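PDB 3FXG: rhamnonate dehydratase from Gibberella zeae PH-1, which probably catalyses the magnesium-dependent dehydration of L-rhamnonate to 2-keto-3-deoxy-L-rhamnonate, an enolase-superfamily reaction. Local coordinates for residues G26-V31 with P324-P329; L68-A73 with A392-L397; Y281-L286 with L309-L314. All blocks are in the same frame, centred on the assembly; numbering follows the deposited sequence.

How the interactions relate
Interaction 1 is the one nearest the magnesium ion, which Asp222, Glu248 and Glu275 bind: the side chain of His325 lies about 4 Å from it. There a loop that follows strand 11-19 meets a barrel-end loop. Interaction 2 lies in the capping domain, its centre about 18 Å from that of interaction 1, and ties the chain's C-terminal part to the sheet. Interaction 3 joins two barrel helices, the Phe283 side chain about 12 Å from the magnesium; the centres of interactions 3 and 1 are about 21 Å apart. Interactions 2 and 3 are about 31 Å apart between centres. In sequence, 281-286 and 309-314 fall inside the spans closed by both other contacts.

Interaction 1 of 3, residues G26-V31 with P324-P329; sequences GDYHNV and PHASGP
One water bridges His29 and His325, with its oxygen 2.9 Å from His325 NE2 and 3.0 Å from His29 NE2. It sits in the plane of the His325 imidazole, at the ring's edge. The second nitrogen of that ring, ND1, is hydrogen-bonded to Asp298 OD2, so both polar corners of the imidazole are engaged and its rotation is fixed. With CG anti to the backbone N (chi1 167°), His325 sends CE1, the carbon between those nitrogens, against Tyr28. The rings come closest at His325 CE1 and Tyr28 CE2, 3.3 Å, and form an offset edge-to-face pair with planes at 74° and centroids 5.0 Å apart; the imidazole supplies the edge and the phenol the face. Gly26 O lies over the centre of one face of the phenol ring. On the other flank of the phenol, Ala326 CB lies 3.6 Å from Tyr28 CE1. The placement of Tyr28 OH is less certain; as modelled it appears to share Asp298 OD2 with His325 and to receive a bent, weak hydrogen bond from Ser327 N. Ser327 OG turns back on its own loop and donates to His325 O at 2.7 Å. On the other loop, Asp27 OD1 accepts from His29 N in an Asx turn. Glu275, a magnesium ligand, packs against the same imidazole. A histidine held through ND1 by Asp298 beside the metal is consistent with the His-Asp dyad of related acid-sugar dehydratases, here contacted by a loop that comes in from outside the barrel.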
loop_
_atom_site.group_PDB
_atom_site.type_symbol
_atom_site.label_atom_id
_atom_site.label_comp_id
_atom_site.label_asym_id
_atom_site.label_seq_id
_atom_site.Cartn_x
_atom_site.Cartn_y
_atom_site.Cartn_z
ATOM N N GLY A 26 -2.307 42.964 -13.692
ATOM C CA GLY A 26 -1.909 41.622 -13.305
ATOM C C GLY A 26 -1.661 40.575 -14.380
ATOM O O GLY A 26 -1.043 39.548 -14.091
ATOM N N ASP A 27 -2.128 40.800 -15.605
ATOM C CA ASP A 27 -1.917 39.809 -16.663
ATOM C C ASP A 27 -0.502 39.891 -17.233
ATOM O O ASP A 27 -0.232 40.666 -18.152
ATOM C CB ASP A 27 -2.936 39.995 -17.791
ATOM C CG ASP A 27 -2.952 38.821 -18.762
ATOM O OD1 ASP A 27 -1.999 38.008 -18.733
ATOM O OD2 ASP A 27 -3.913 38.717 -19.558
ATOM N N TYR A 28 0.388 39.068 -16.683
ATOM C CA TYR A 28 1.793 39.014 -17.090
ATOM C C TYR A 28 2.027 38.850 -18.590
ATOM O O TYR A 28 2.993 39.387 -19.133
ATOM C CB TYR A 28 2.501 37.836 -16.416
ATOM C CG TYR A 28 2.245 37.660 -14.941
ATOM C CD1 TYR A 28 2.849 38.491 -13.995
ATOM C CD2 TYR A 28 1.436 36.619 -14.484
ATOM C CE1 TYR A 28 2.658 38.281 -12.627
ATOM C CE2 TYR A 28 1.237 36.403 -13.129
ATOM C CZ TYR A 28 1.852 37.231 -12.206
ATOM O OH TYR A 28 1.676 36.982 -10.864
ATOM N N HIS A 29 1.158 38.093 -19.252
ATOM C CA HIS A 29 1.339 37.814 -20.672
ATOM C C HIS A 29 0.621 38.711 -21.667
ATOM O O HIS A 29 0.724 38.502 -22.874
ATOM C CB HIS A 29 0.990 36.350 -20.940
ATOM C CG HIS A 29 1.545 35.415 -19.913
ATOM N ND1 HIS A 29 0.816 34.994 -18.823
ATOM C CD2 HIS A 29 2.782 34.884 -19.767
ATOM C CE1 HIS A 29 1.580 34.243 -18.048
ATOM N NE2 HIS A 29 2.778 34.162 -18.598
ATOM N N ASN A 30 -0.106 39.705 -21.170
ATOM C CA ASN A 30 -0.793 40.632 -22.055
ATOM C C ASN A 30 0.164 41.793 -22.285
ATOM O O ASN A 30 -0.043 42.900 -21.781
ATOM C CB ASN A 30 -2.089 41.131 -21.415
ATOM C CG ASN A 30 -2.859 42.065 -22.326
ATOM O OD1 ASN A 30 -3.064 41.765 -23.502
ATOM N ND2 ASN A 30 -3.295 43.200 -21.787
ATOM N N VAL A 31 1.223 41.527 -23.046
ATOM C CA VAL A 31 2.237 42.535 -23.327
ATOM C C VAL A 31 2.428 42.821 -24.814
ATOM O O VAL A 31 1.875 42.134 -25.672
ATOM C CB VAL A 31 3.599 42.117 -22.730
ATOM C CG1 VAL A 31 3.479 41.972 -21.219
ATOM C CG2 VAL A 31 4.058 40.806 -23.351
ATOM N N PRO A 324 5.724 31.343 -4.258
ATOM C CA PRO A 324 4.710 31.766 -5.224
ATOM C C PRO A 324 5.234 32.242 -6.572
ATOM O O PRO A 324 6.384 32.659 -6.703
ATOM C CB PRO A 324 3.931 32.845 -4.466
ATOM C CG PRO A 324 4.916 33.355 -3.469
ATOM C CD PRO A 324 5.613 32.114 -3.009
ATOM N N HIS A 325 4.368 32.154 -7.573
ATOM C CA HIS A 325 4.695 32.557 -8.934
ATOM C C HIS A 325 4.577 34.067 -9.104
ATOM O O HIS A 325 3.480 34.618 -9.011
ATOM C CB HIS A 325 3.759 31.828 -9.908
ATOM C CG HIS A 325 3.773 32.381 -11.298
ATOM N ND1 HIS A 325 3.060 33.504 -11.660
ATOM C CD2 HIS A 325 4.415 31.966 -12.416
ATOM C CE1 HIS A 325 3.262 33.757 -12.941
ATOM N NE2 HIS A 325 4.080 32.839 -13.424
ATOM N N ALA A 326 5.712 34.724 -9.349
ATOM C CA ALA A 326 5.764 36.176 -9.541
ATOM C C ALA A 326 4.899 36.890 -8.507
ATOM O O ALA A 326 5.220 36.881 -7.319
ATOM C CB ALA A 326 5.303 36.527 -10.953
ATOM N N SER A 327 3.825 37.524 -8.972
ATOM C CA SER A 327 2.853 38.217 -8.116
ATOM C C SER A 327 3.198 39.574 -7.497
ATOM O O SER A 327 2.336 40.202 -6.879
ATOM C CB SER A 327 2.384 37.270 -7.005
ATOM O OG SER A 327 1.770 36.116 -7.550
ATOM N N GLY A 328 4.434 40.034 -7.648
ATOM C CA GLY A 328 4.801 41.328 -7.089
ATOM C C GLY A 328 4.561 41.485 -5.591
ATOM O O GLY A 328 4.703 40.522 -4.843
ATOM N N PRO A 329 4.204 42.692 -5.120
ATOM C CA PRO A 329 3.949 42.957 -3.697
ATOM C C PRO A 329 2.986 41.981 -3.017
ATOM O O PRO A 329 3.106 41.712 -1.822
ATOM C CB PRO A 329 3.416 44.383 -3.707
ATOM C CG PRO A 329 4.198 45.002 -4.831
ATOM C CD PRO A 329 4.110 43.938 -5.904
HETATM O O HOH W 1 4.358 33.378 -16.216
#

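Interaction 2 of 3, residues L68-A73 with A392-L397; sequences LVEIEA and AARAKL
Glu70 reaches from strand 66-73 to Arg394, its OE2 lying 3.3 Å from Arg394 NH1 in a salt bridge whose hydrogen bond is weak despite a fairly straight N-H...O angle of 151°. OE2 stays near the guanidinium plane and approaches the terminal nitrogens at their edge; Arg394 NH2 is 3.5 Å from Glu70 OE2. The carboxylate and guanidinium planes are turned 61° apart, so the two groups do not form the flat, two-pronged pairing. The stronger partner of the buried carboxylate is Arg15 on the adjacent strand 11-19, whose NE takes up OE1; one arginine therefore serves each oxygen, and the negative charge is probably well compensated. Arg394 gets to its place through a chain extended from CG to NE, reaching in from an exposed position on helix 391-394. Beside this polar bridge, Leu68 CD2 meets Leu397 CD1 at 3.9 Å, and Ile389 touches both Leu68 and Arg394. The backbone after the short helix is satisfied internally: Lys396 N donates to Ala393 O at 2.7 Å, and Leu397 N to Arg394 O at 3.0 Å closes a type I turn that delivers Leu397 into strand 397-399. That strand joins the antiparallel sheet beyond 11-19, while helix 128-148 packs on Val69 and Ile71. The arrangement is consistent with the capping domain of the enolase superfamily, formed from both ends of the chain.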
loop_
_atom_site.group_PDB
_atom_site.type_symbol
_atom_site.label_atom_id
_atom_site.label_comp_id
_atom_site.label_asym_id
_atom_site.label_seq_id
_atom_site.Cartn_x
_atom_site.Cartn_y
_atom_site.Cartn_z
ATOM N N LEU A 68 -8.999 45.653 -12.407
ATOM C CA LEU A 68 -8.718 46.232 -11.100
ATOM C C LEU A 68 -9.982 46.262 -10.260
ATOM O O LEU A 68 -11.069 46.551 -10.760
ATOM C CB LEU A 68 -8.195 47.664 -11.254
ATOM C CG LEU A 68 -7.947 48.444 -9.959
ATOM C CD1 LEU A 68 -6.577 48.096 -9.411
ATOM C CD2 LEU A 68 -8.032 49.940 -10.227
ATOM N N VAL A 69 -9.834 45.969 -8.978
ATOM C CA VAL A 69 -10.963 45.988 -8.065
ATOM C C VAL A 69 -10.706 47.011 -6.969
ATOM O O VAL A 69 -9.607 47.075 -6.417
ATOM C CB VAL A 69 -11.179 44.602 -7.412
ATOM C CG1 VAL A 69 -12.195 44.706 -6.286
ATOM C CG2 VAL A 69 -11.650 43.603 -8.461
ATOM N N GLU A 70 -11.713 47.822 -6.669
ATOM C CA GLU A 70 -11.598 48.810 -5.604
ATOM C C GLU A 70 -12.696 48.523 -4.589
ATOM O O GLU A 70 -13.852 48.324 -4.958
ATOM C CB GLU A 70 -11.780 50.240 -6.130
ATOM C CG GLU A 70 -10.754 50.707 -7.152
ATOM C CD GLU A 70 -10.873 52.199 -7.447
ATOM O OE1 GLU A 70 -12.009 52.673 -7.652
ATOM O OE2 GLU A 70 -9.838 52.897 -7.479
ATOM N N ILE A 71 -12.331 48.485 -3.313
ATOM C CA ILE A 71 -13.311 48.253 -2.263
ATOM C C ILE A 71 -13.239 49.458 -1.332
ATOM O O ILE A 71 -12.202 49.723 -0.729
ATOM C CB ILE A 71 -13.007 46.959 -1.482
ATOM C CG1 ILE A 71 -13.067 45.761 -2.434
ATOM C CG2 ILE A 71 -14.015 46.786 -0.344
ATOM C CD1 ILE A 71 -12.686 44.436 -1.784
ATOM N N GLU A 72 -14.338 50.198 -1.241
ATOM C CA GLU A 72 -14.379 51.389 -0.401
ATOM C C GLU A 72 -15.122 51.132 0.898
ATOM O O GLU A 72 -16.222 50.578 0.893
ATOM C CB GLU A 72 -15.047 52.544 -1.148
ATOM C CG GLU A 72 -14.955 53.875 -0.416
ATOM C CD GLU A 72 -15.528 55.022 -1.219
ATOM O OE1 GLU A 72 -15.230 55.105 -2.428
ATOM O OE2 GLU A 72 -16.267 55.846 -0.640
ATOM N N ALA A 73 -14.510 51.535 2.006
ATOM C CA ALA A 73 -15.108 51.366 3.326
ATOM C C ALA A 73 -15.945 52.597 3.664
ATOM O O ALA A 73 -15.838 53.631 3.000
ATOM C CB ALA A 73 -14.017 51.163 4.379
ATOM N N ALA A 392 -2.132 58.971 -14.268
ATOM C CA ALA A 392 -2.192 58.878 -15.720
ATOM C C ALA A 392 -2.801 57.548 -16.151
ATOM O O ALA A 392 -3.276 57.408 -17.279
ATOM C CB ALA A 392 -0.794 59.027 -16.308
ATOM N N ALA A 393 -2.790 56.573 -15.249
ATOM C CA ALA A 393 -3.341 55.260 -15.551
ATOM C C ALA A 393 -4.854 55.216 -15.352
ATOM O O ALA A 393 -5.542 54.418 -15.988
ATOM C CB ALA A 393 -2.666 54.200 -14.687
ATOM N N ARG A 394 -5.378 56.069 -14.475
ATOM C CA ARG A 394 -6.816 56.082 -14.227
ATOM C C ARG A 394 -7.619 56.358 -15.491
ATOM O O ARG A 394 -8.728 55.849 -15.654
ATOM C CB ARG A 394 -7.175 57.106 -13.149
ATOM C CG ARG A 394 -6.852 56.635 -11.744
ATOM C CD ARG A 394 -7.525 57.497 -10.692
ATOM N NE ARG A 394 -7.274 56.999 -9.340
ATOM C CZ ARG A 394 -7.735 55.845 -8.864
ATOM N NH1 ARG A 394 -8.483 55.054 -9.623
ATOM N NH2 ARG A 394 -7.441 55.477 -7.624
ATOM N N ALA A 395 -7.056 57.160 -16.387
ATOM C CA ALA A 395 -7.725 57.480 -17.640
ATOM C C ALA A 395 -7.793 56.216 -18.487
ATOM O O ALA A 395 -8.665 56.067 -19.344
ATOM C CB ALA A 395 -6.955 58.566 -18.380
ATOM N N LYS A 396 -6.858 55.307 -18.228
ATOM C CA LYS A 396 -6.766 54.038 -18.940
ATOM C C LYS A 396 -7.719 53.017 -18.319
ATOM O O LYS A 396 -7.973 51.959 -18.895
ATOM C CB LYS A 396 -5.327 53.512 -18.858
ATOM C CG LYS A 396 -5.050 52.249 -19.657
ATOM C CD LYS A 396 -3.805 51.525 -19.141
ATOM C CE LYS A 396 -2.562 52.410 -19.152
ATOM N NZ LYS A 396 -2.154 52.804 -20.531
ATOM N N LEU A 397 -8.237 53.338 -17.135
ATOM C CA LEU A 397 -9.152 52.443 -16.440
ATOM C C LEU A 397 -10.551 52.519 -17.026
ATOM O O LEU A 397 -11.222 53.549 -16.952
ATOM C CB LEU A 397 -9.192 52.771 -14.946
ATOM C CG LEU A 397 -7.896 52.499 -14.179
ATOM C CD1 LEU A 397 -8.051 52.957 -12.739
ATOM C CD2 LEU A 397 -7.561 51.014 -14.234
#

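Interaction 3 of 3, residues Y281-L286 with L309-L314; sequences YGFRKL and LKVAAL
Phe283 and Val311 form the heart of this helix-helix contact, with Phe283 CB 3.8 Å from Val311 CG1. Both valine methyls take part: CG1 lies against the root of the phenylalanine, CB and CG, while CG2 comes 3.9 Å from Phe283 CD2 on one flank of the ring. One turn farther along, Leu314 CD1 sits 3.9 Å from Arg284 CB and almost as near its CA, so the arginine contributes its backbone-proximal carbons as a hydrophobic surface. Its CG occupies the position between the backbone N and the carbonyl carbon (chi1 85°), and the chain then runs extended to NE, carrying the guanidinium away from helix 305-316. The charged end is engaged by other subunits: NH1 donates to Ala317 O of a second subunit, and NH2 makes salt bridges with Asp255 and Asp257 of a third. Leu314 packs on Leu314 of that second subunit as well, so this apolar layer continues across the interface. Toward the interior, Ile295 touches both Val311 and Leu286, and Pro297 touches Phe283; Ile295 and Pro297 belong to the strand and loop between the helices. Helix 279-287 follows strand 270-273, and helix 305-316 follows 294-295, the parallel neighbour of that strand. Side-by-side packing of successive helices around a parallel inner sheet marks the modified TIM barrel of enolase-superfamily enzymes, here with its outer surface used for assembly.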
loop_
_atom_site.group_PDB
_atom_site.type_symbol
_atom_site.label_atom_id
_atom_site.label_comp_id
_atom_site.label_asym_id
_atom_site.label_seq_id
_atom_site.Cartn_x
_atom_site.Cartn_y
_atom_site.Cartn_z
ATOM N N TYR A 281 -7.663 22.744 -1.235
ATOM C CA TYR A 281 -7.984 21.377 -1.635
ATOM C C TYR A 281 -7.133 20.955 -2.823
ATOM O O TYR A 281 -6.778 19.784 -2.963
ATOM C CB TYR A 281 -9.462 21.288 -1.995
ATOM C CG TYR A 281 -10.349 21.707 -0.853
ATOM C CD1 TYR A 281 -10.474 20.907 0.282
ATOM C CD2 TYR A 281 -11.032 22.920 -0.884
ATOM C CE1 TYR A 281 -11.261 21.304 1.360
ATOM C CE2 TYR A 281 -11.820 23.328 0.187
ATOM C CZ TYR A 281 -11.930 22.513 1.305
ATOM O OH TYR A 281 -12.707 22.904 2.368
ATOM N N GLY A 282 -6.810 21.916 -3.682
ATOM C CA GLY A 282 -5.989 21.611 -4.833
ATOM C C GLY A 282 -4.548 21.396 -4.415
ATOM O O GLY A 282 -3.890 20.460 -4.868
ATOM N N PHE A 283 -4.056 22.253 -3.529
ATOM C CA PHE A 283 -2.674 22.154 -3.079
ATOM C C PHE A 283 -2.364 21.014 -2.118
ATOM O O PHE A 283 -1.220 20.561 -2.050
ATOM C CB PHE A 283 -2.232 23.499 -2.494
ATOM C CG PHE A 283 -1.902 24.510 -3.550
ATOM C CD1 PHE A 283 -0.675 24.461 -4.212
ATOM C CD2 PHE A 283 -2.851 25.435 -3.964
ATOM C CE1 PHE A 283 -0.401 25.313 -5.278
ATOM C CE2 PHE A 283 -2.590 26.292 -5.032
ATOM C CZ PHE A 283 -1.362 26.228 -5.690
ATOM N N ARG A 284 -3.366 20.526 -1.394
ATOM C CA ARG A 284 -3.117 19.427 -0.465
ATOM C C ARG A 284 -2.545 18.231 -1.233
ATOM O O ARG A 284 -1.720 17.477 -0.709
ATOM C CB ARG A 284 -4.406 19.019 0.264
ATOM C CG ARG A 284 -5.284 18.023 -0.475
ATOM C CD ARG A 284 -6.601 17.795 0.275
ATOM N NE ARG A 284 -7.417 16.752 -0.352
ATOM C CZ ARG A 284 -8.657 16.446 0.019
ATOM N NH1 ARG A 284 -9.235 17.103 1.016
ATOM N NH2 ARG A 284 -9.321 15.481 -0.606
ATOM N N LYS A 285 -2.976 18.079 -2.483
ATOM C CA LYS A 285 -2.514 16.988 -3.338
ATOM C C LYS A 285 -1.049 17.120 -3.746
ATOM O O LYS A 285 -0.362 16.116 -3.937
ATOM C CB LYS A 285 -3.382 16.900 -4.596
ATOM C CG LYS A 285 -4.695 16.176 -4.376
ATOM C CD LYS A 285 -4.423 14.746 -3.936
ATOM C CE LYS A 285 -5.689 13.929 -3.867
ATOM N NZ LYS A 285 -5.404 12.544 -3.408
ATOM N N LEU A 286 -0.576 18.351 -3.901
ATOM C CA LEU A 286 0.813 18.571 -4.284
ATOM C C LEU A 286 1.763 18.269 -3.131
ATOM O O LEU A 286 2.938 17.958 -3.345
ATOM C CB LEU A 286 1.009 20.008 -4.775
ATOM C CG LEU A 286 0.631 20.262 -6.238
ATOM C CD1 LEU A 286 -0.819 19.861 -6.490
ATOM C CD2 LEU A 286 0.854 21.733 -6.566
ATOM N N LEU A 309 -2.475 31.650 2.876
ATOM C CA LEU A 309 -1.962 31.466 4.228
ATOM C C LEU A 309 -2.244 30.036 4.697
ATOM O O LEU A 309 -1.430 29.429 5.389
ATOM C CB LEU A 309 -2.620 32.462 5.189
ATOM C CG LEU A 309 -2.233 33.932 5.000
ATOM C CD1 LEU A 309 -3.156 34.826 5.825
ATOM C CD2 LEU A 309 -0.782 34.129 5.407
ATOM N N LYS A 310 -3.401 29.504 4.316
ATOM C CA LYS A 310 -3.775 28.145 4.705
ATOM C C LYS A 310 -2.982 27.104 3.915
ATOM O O LYS A 310 -2.635 26.047 4.438
ATOM C CB LYS A 310 -5.275 27.926 4.504
ATOM C CG LYS A 310 -6.139 28.790 5.424
ATOM C CD LYS A 310 -7.608 28.430 5.324
ATOM C CE LYS A 310 -8.442 29.255 6.304
ATOM N NZ LYS A 310 -8.373 30.707 5.992
ATOM N N VAL A 311 -2.708 27.405 2.653
ATOM C CA VAL A 311 -1.933 26.499 1.820
ATOM C C VAL A 311 -0.511 26.405 2.374
ATOM O O VAL A 311 0.056 25.317 2.475
ATOM C CB VAL A 311 -1.890 26.999 0.357
ATOM C CG1 VAL A 311 -0.790 26.282 -0.423
ATOM C CG2 VAL A 311 -3.247 26.761 -0.303
ATOM N N ALA A 312 0.058 27.549 2.749
ATOM C CA ALA A 312 1.416 27.576 3.281
ATOM C C ALA A 312 1.518 26.838 4.609
ATOM O O ALA A 312 2.516 26.170 4.875
ATOM C CB ALA A 312 1.895 29.023 3.446
ATOM N N ALA A 313 0.485 26.953 5.438
ATOM C CA ALA A 313 0.480 26.290 6.739
ATOM C C ALA A 313 0.504 24.767 6.588
ATOM O O ALA A 313 1.179 24.077 7.349
ATOM C CB ALA A 313 -0.742 26.719 7.537
ATOM N N LEU A 314 -0.241 24.249 5.615
ATOM C CA LEU A 314 -0.269 22.810 5.377
ATOM C C LEU A 314 1.116 22.366 4.911
ATOM O O LEU A 314 1.656 21.375 5.397
ATOM C CB LEU A 314 -1.317 22.465 4.313
ATOM C CG LEU A 314 -1.464 20.982 3.945
ATOM C CD1 LEU A 314 -2.841 20.742 3.346
ATOM C CD2 LEU A 314 -0.373 20.566 2.976
#